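Local coordinates for hypothetical protein TM0723 (Thermotoga maritima, PDB 1VMJ) that is of unproven function, belongs to the UPF0047 (YjbQ) family, has been proposed to be a thiamin phosphate synthase, and binds a sodium ion in the crystal, at residues 57-62 with 102-107; 76-81 with 108-113. One frame throughout, in Å; residues are numbered along the deposited sequence. Where two conformers were deposited one is given.

Interaction 1 (57-62 with 102-107); sequences HITASV and DAHLKR. With NA (sodium ion), chain B; SO4 (sulfate ion), chain C.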
# COMPACT_ATOMS: atom_id res chain seq x y z
N HIS A 57 -4.46 -4.81 -13.35
CA HIS A 57 -5.89 -4.54 -13.47
C HIS A 57 -6.38 -3.92 -12.19
O HIS A 57 -5.85 -4.18 -11.11
CB HIS A 57 -6.62 -5.84 -13.82
CG HIS A 57 -6.24 -6.35 -15.17
ND1 HIS A 57 -7.00 -6.14 -16.30
CD2 HIS A 57 -5.12 -7.00 -15.57
CE1 HIS A 57 -6.35 -6.64 -17.34
NE2 HIS A 57 -5.21 -7.17 -16.92
N ILE A 58 -7.40 -3.08 -12.32
CA ILE A 58 -7.84 -2.22 -11.23
C ILE A 58 -8.95 -2.85 -10.39
O ILE A 58 -9.55 -2.18 -9.54
CB ILE A 58 -8.21 -0.81 -11.77
CG1 ILE A 58 -9.31 -0.91 -12.83
CG2 ILE A 58 -6.97 -0.11 -12.34
CD1 ILE A 58 -9.82 0.41 -13.33
N THR A 59 -9.17 -4.15 -10.62
CA THR A 59 -10.13 -4.97 -9.91
C THR A 59 -9.47 -6.20 -9.28
O THR A 59 -10.14 -7.20 -8.98
CB THR A 59 -11.23 -5.45 -10.85
OG1 THR A 59 -10.63 -6.04 -12.00
CG2 THR A 59 -12.08 -4.28 -11.26
N ALA A 60 -8.16 -6.12 -9.07
CA ALA A 60 -7.41 -7.20 -8.47
C ALA A 60 -6.25 -6.64 -7.67
O ALA A 60 -5.90 -5.47 -7.74
CB ALA A 60 -6.93 -8.13 -9.53
N SER A 61 -5.68 -7.51 -6.84
CA SER A 61 -4.65 -7.14 -5.87
C SER A 61 -3.45 -8.04 -5.92
O SER A 61 -3.57 -9.19 -6.31
CB SER A 61 -5.20 -7.24 -4.44
OG SER A 61 -6.22 -6.28 -4.22
N VAL A 62 -2.32 -7.51 -5.47
CA VAL A 62 -1.19 -8.33 -5.03
C VAL A 62 -0.89 -7.94 -3.58
O VAL A 62 -0.79 -6.76 -3.25
CB VAL A 62 0.03 -8.17 -5.90
CG1 VAL A 62 1.20 -8.93 -5.32
CG2 VAL A 62 -0.26 -8.67 -7.31
N ASP A 102 -17.75 -3.47 -6.93
CA ASP A 102 -17.25 -4.00 -5.67
C ASP A 102 -15.80 -4.45 -5.75
O ASP A 102 -15.07 -4.36 -4.76
CB ASP A 102 -18.08 -5.17 -5.16
CG ASP A 102 -17.83 -6.46 -5.95
OD1 ASP A 102 -18.19 -6.54 -7.16
OD2 ASP A 102 -17.19 -7.37 -5.37
N ALA A 103 -15.40 -4.95 -6.92
CA ALA A 103 -14.05 -5.47 -7.09
C ALA A 103 -13.01 -4.34 -7.01
O ALA A 103 -11.90 -4.55 -6.52
CB ALA A 103 -13.91 -6.23 -8.40
N HIS A 104 -13.38 -3.15 -7.47
CA HIS A 104 -12.48 -1.99 -7.39
C HIS A 104 -12.28 -1.61 -5.93
O HIS A 104 -11.19 -1.21 -5.52
CB HIS A 104 -13.08 -0.80 -8.11
CG HIS A 104 -13.27 -1.00 -9.57
ND1 HIS A 104 -12.35 -0.58 -10.51
CD2 HIS A 104 -14.30 -1.54 -10.27
CE1 HIS A 104 -12.80 -0.88 -11.72
NE2 HIS A 104 -13.97 -1.46 -11.60
N LEU A 105 -13.35 -1.73 -5.14
CA LEU A 105 -13.30 -1.46 -3.69
C LEU A 105 -12.52 -2.53 -2.91
O LEU A 105 -11.66 -2.20 -2.10
CB LEU A 105 -14.73 -1.27 -3.12
CG LEU A 105 -15.58 -0.24 -3.84
CD1 LEU A 105 -16.92 -0.11 -3.14
CD2 LEU A 105 -14.93 1.09 -4.02
N LYS A 106 -12.82 -3.80 -3.17
CA LYS A 106 -12.13 -4.90 -2.51
C LYS A 106 -10.62 -4.82 -2.76
O LYS A 106 -9.81 -5.01 -1.86
CB LYS A 106 -12.69 -6.26 -2.98
CG LYS A 106 -14.06 -6.62 -2.48
CD LYS A 106 -14.41 -8.03 -2.93
CE LYS A 106 -15.66 -8.58 -2.24
NZ LYS A 106 -16.86 -7.86 -2.65
N ARG A 107 -10.23 -4.53 -4.00
CA ARG A 107 -8.79 -4.47 -4.31
C ARG A 107 -8.15 -3.34 -3.55
O ARG A 107 -6.98 -3.44 -3.16
CB ARG A 107 -8.53 -4.40 -5.83
CG ARG A 107 -8.18 -3.02 -6.43
CD ARG A 107 -6.79 -2.56 -6.12
NE ARG A 107 -6.32 -1.46 -6.97
CZ ARG A 107 -5.66 -1.61 -8.10
NH1 ARG A 107 -5.35 -2.81 -8.57
NH2 ARG A 107 -5.27 -0.55 -8.78
NA NA B . -14.91 -1.55 -13.49
S SO4 C . -9.69 -3.99 -15.26
O1 SO4 C . -9.60 -4.84 -16.43
O2 SO4 C . -10.72 -2.98 -15.41
O3 SO4 C . -8.42 -3.28 -15.05
O4 SO4 C . -9.95 -4.86 -14.15
O HOH W 1 -15.89 -1.92 -15.26
O HOH W 2 -13.57 -0.12 -14.59
O HOH W 3 -13.39 -2.82 -14.40

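Interaction 2 (76-81 with 108-113); sequences EVWLEK and TIMGRE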
# COMPACT_ATOMS: atom_id res chain seq x y z
N GLU A 76 -12.50 -13.38 2.59
CA GLU A 76 -13.69 -13.37 1.73
C GLU A 76 -14.88 -12.76 2.45
O GLU A 76 -15.58 -11.86 1.94
CB GLU A 76 -13.99 -14.78 1.22
CG GLU A 76 -15.41 -15.01 0.72
CD GLU A 76 -15.77 -14.29 -0.57
OE1 GLU A 76 -14.88 -13.87 -1.32
OE2 GLU A 76 -16.99 -14.19 -0.85
N VAL A 77 -15.13 -13.26 3.65
CA VAL A 77 -16.26 -12.78 4.46
C VAL A 77 -16.10 -11.29 4.79
O VAL A 77 -17.03 -10.50 4.70
CB VAL A 77 -16.40 -13.61 5.76
CG1 VAL A 77 -17.39 -12.97 6.71
CG2 VAL A 77 -16.79 -15.05 5.42
N TRP A 78 -14.89 -10.90 5.17
CA TRP A 78 -14.60 -9.52 5.58
C TRP A 78 -14.71 -8.53 4.44
O TRP A 78 -15.30 -7.48 4.59
CB TRP A 78 -13.20 -9.51 6.14
CG TRP A 78 -12.70 -8.24 6.67
CD1 TRP A 78 -13.21 -7.55 7.72
CD2 TRP A 78 -11.52 -7.55 6.26
NE1 TRP A 78 -12.42 -6.45 7.99
CE2 TRP A 78 -11.38 -6.44 7.11
CE3 TRP A 78 -10.56 -7.77 5.26
CZ2 TRP A 78 -10.32 -5.54 6.98
CZ3 TRP A 78 -9.50 -6.86 5.14
CH2 TRP A 78 -9.40 -5.77 5.99
N LEU A 79 -14.19 -8.90 3.28
CA LEU A 79 -14.26 -8.04 2.13
C LEU A 79 -15.68 -7.90 1.64
O LEU A 79 -16.05 -6.84 1.12
CB LEU A 79 -13.38 -8.58 1.00
CG LEU A 79 -11.87 -8.50 1.24
CD1 LEU A 79 -11.07 -9.36 0.26
CD2 LEU A 79 -11.42 -7.03 1.18
N GLU A 80 -16.48 -8.95 1.78
CA GLU A 80 -17.89 -8.85 1.43
C GLU A 80 -18.65 -7.93 2.39
O GLU A 80 -19.63 -7.27 2.00
CB GLU A 80 -18.56 -10.22 1.36
CG GLU A 80 -18.52 -10.85 -0.02
CD GLU A 80 -19.49 -10.19 -0.97
OE1 GLU A 80 -20.68 -10.57 -0.99
OE2 GLU A 80 -19.07 -9.27 -1.71
N LYS A 81 -18.23 -7.89 3.64
CA LYS A 81 -18.79 -6.96 4.61
C LYS A 81 -18.40 -5.53 4.30
O LYS A 81 -19.23 -4.64 4.34
CB LYS A 81 -18.37 -7.36 6.02
CG LYS A 81 -18.92 -6.43 7.09
CD LYS A 81 -18.78 -7.01 8.50
N THR A 108 -8.90 -2.25 -3.35
CA THR A 108 -8.38 -1.12 -2.61
C THR A 108 -8.03 -1.53 -1.18
O THR A 108 -6.97 -1.15 -0.68
CB THR A 108 -9.37 0.04 -2.66
OG1 THR A 108 -9.58 0.41 -4.03
CG2 THR A 108 -8.87 1.23 -1.88
N ILE A 109 -8.88 -2.31 -0.54
CA ILE A 109 -8.56 -2.81 0.80
C ILE A 109 -7.29 -3.66 0.81
O ILE A 109 -6.42 -3.46 1.65
CB ILE A 109 -9.73 -3.63 1.36
CG1 ILE A 109 -10.96 -2.73 1.53
CG2 ILE A 109 -9.37 -4.30 2.67
CD1 ILE A 109 -10.79 -1.62 2.52
N MET A 110 -7.19 -4.61 -0.11
CA MET A 110 -6.07 -5.56 -0.06
C MET A 110 -4.78 -4.93 -0.58
O MET A 110 -3.67 -5.36 -0.20
CB MET A 110 -6.40 -6.83 -0.84
CG MET A 110 -7.55 -7.65 -0.33
SD MET A 110 -7.47 -8.09 1.38
CE MET A 110 -6.00 -9.05 1.38
N GLY A 111 -4.93 -3.95 -1.46
CA GLY A 111 -3.81 -3.26 -2.06
C GLY A 111 -3.50 -3.67 -3.48
O GLY A 111 -3.75 -4.79 -3.92
N ARG A 112 -2.88 -2.76 -4.21
CA ARG A 112 -2.46 -3.01 -5.56
C ARG A 112 -1.17 -3.81 -5.72
O ARG A 112 -1.01 -4.55 -6.67
CB ARG A 112 -2.28 -1.65 -6.26
CG ARG A 112 -1.59 -1.73 -7.62
CD ARG A 112 -1.45 -0.36 -8.23
NE ARG A 112 -0.78 -0.37 -9.51
CZ ARG A 112 0.52 -0.22 -9.67
NH1 ARG A 112 1.32 -0.07 -8.63
NH2 ARG A 112 1.02 -0.15 -10.89
N GLU A 113 -0.22 -3.58 -4.81
CA GLU A 113 1.16 -3.96 -5.03
C GLU A 113 1.83 -4.39 -3.73
O GLU A 113 1.35 -4.07 -2.63
CB GLU A 113 1.95 -2.81 -5.69
CG GLU A 113 2.30 -1.71 -4.70
CD GLU A 113 2.00 -0.24 -5.08
OE1 GLU A 113 1.11 0.12 -5.88
OE2 GLU A 113 2.69 0.62 -4.47

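Interaction 1 (57-62 with 102-107)
R107 reaches from helix 101-110 to the loop that leads into strand 60-65, and its guanidinium carries most of the polar contact. NH1 donates to the carbonyl O of A60 at 2.8 Å (N-H...O 158°), almost head-on to the carbonyl and with the acceptor in the guanidinium plane. H57 O also lies 2.9 Å from R107 NH1, while the CA of I58 lies over one guanidinium face, offset toward its rim. CB and CG lie near A60 O, and the bend at chi2 (74°) keeps CD beside it too. R107 NH2 is taken by I64 O of the second subunit. Further along the strand, S61 OG lies within weak hydrogen-bonding reach of both R107 O and G111 O, which compete for its one proton.

Apolar contacts centre on H104. The methyl CG2 of T59 sits over its ring in a CH-pi contact, 3.5 Å from the centroid, whereas CD1 of I58 meets the ring edge, 3.6 Å from CE1. A103 CB packs on T59 CB.

Two bound ions complete the contact. H104 NE2 binds the sodium ion at 2.1 Å, alongside H93, N100 and three waters, and N65 OD1 of the second subunit bonds H104 ND1, so that both ring nitrogens are engaged. A sulfate, probably from the crystallisation liquor, accepts from H57 ND1 in a practically straight bond (178°), from I58 N and from R140; water 3 joins it to the metal.

Helix 101-110 thus runs nearly parallel to strand 60-65 (15° between the short segments, 7.6 Å at closest approach), an edge strand of its three-stranded sheet within this chain; S61 pairs with G134 of strand 130-135, and F136 packs on both S61 and A103.

Interaction 2 (76-81 with 108-113)
I109 and M110, on the last turn of helix 101-110, meet W78 and L79 of helix 69-82 in a small, wholly apolar contact. Its tighter half is built on the CG2 methyl of I109. With CG2 anti to the backbone N, the methyl touches the six-membered ring of W78 obliquely, 3.6 Å from CZ3 and equally near CH2. The same methyl lies 3.7 Å from CD2 of L79; the leucine and isoleucine side chains overlap antiparallel, bringing CD2 close to I109 CB as well.

Packing is looser around M110. Its chain, bent at chi2 and chi3, lies roughly perpendicular to L79, with CG 4.0 Å from L79 CD1 and SD at a similar distance. The sulfur also lies near the plane of the indole, beyond its edge, but only at 4.4 Å from W78 CZ3. F136 touches both L79 and M110. Away from the interface, V77 and K81 lie on the exposed side of helix 69-82, while past the helix end R112 turns to other partners: its NH1 forms a salt bridge with E113 OE1 (2.8 Å), and its NE pairs with E129 of the second subunit.

G111, the first residue beyond the helix, has positive phi and redirects the chain into strand 113-119. W78 donates its NE1 to L82 O of the third subunit and packs on that subunit's I109, and I109 meets its own counterpart there. The arrangement is a helix-helix contact continued across subunit boundaries, part of the hydrophobic interface of a trimer.

Interactions 1 and 2 lie with their centres about 8 Å apart, on the same side of the chain's centre, and share helix 101-110: its earlier turns face the loop and strand at 57-62, its last turn faces helix 69-82. Along the chain the segments alternate, 57-62, 76-81, 102-107, 108-113, with strand 60-65 and helix 69-82 following each other before the chain reaches the shared helix. A salt bridge from K106 NZ to E80 OE2 (2.8 Å) ties the two contacts directly, and S61 packs against M110 and G111. Both also touch the second subunit, so helix 101-110 carries a sodium ligand and subunit contacts along one short length.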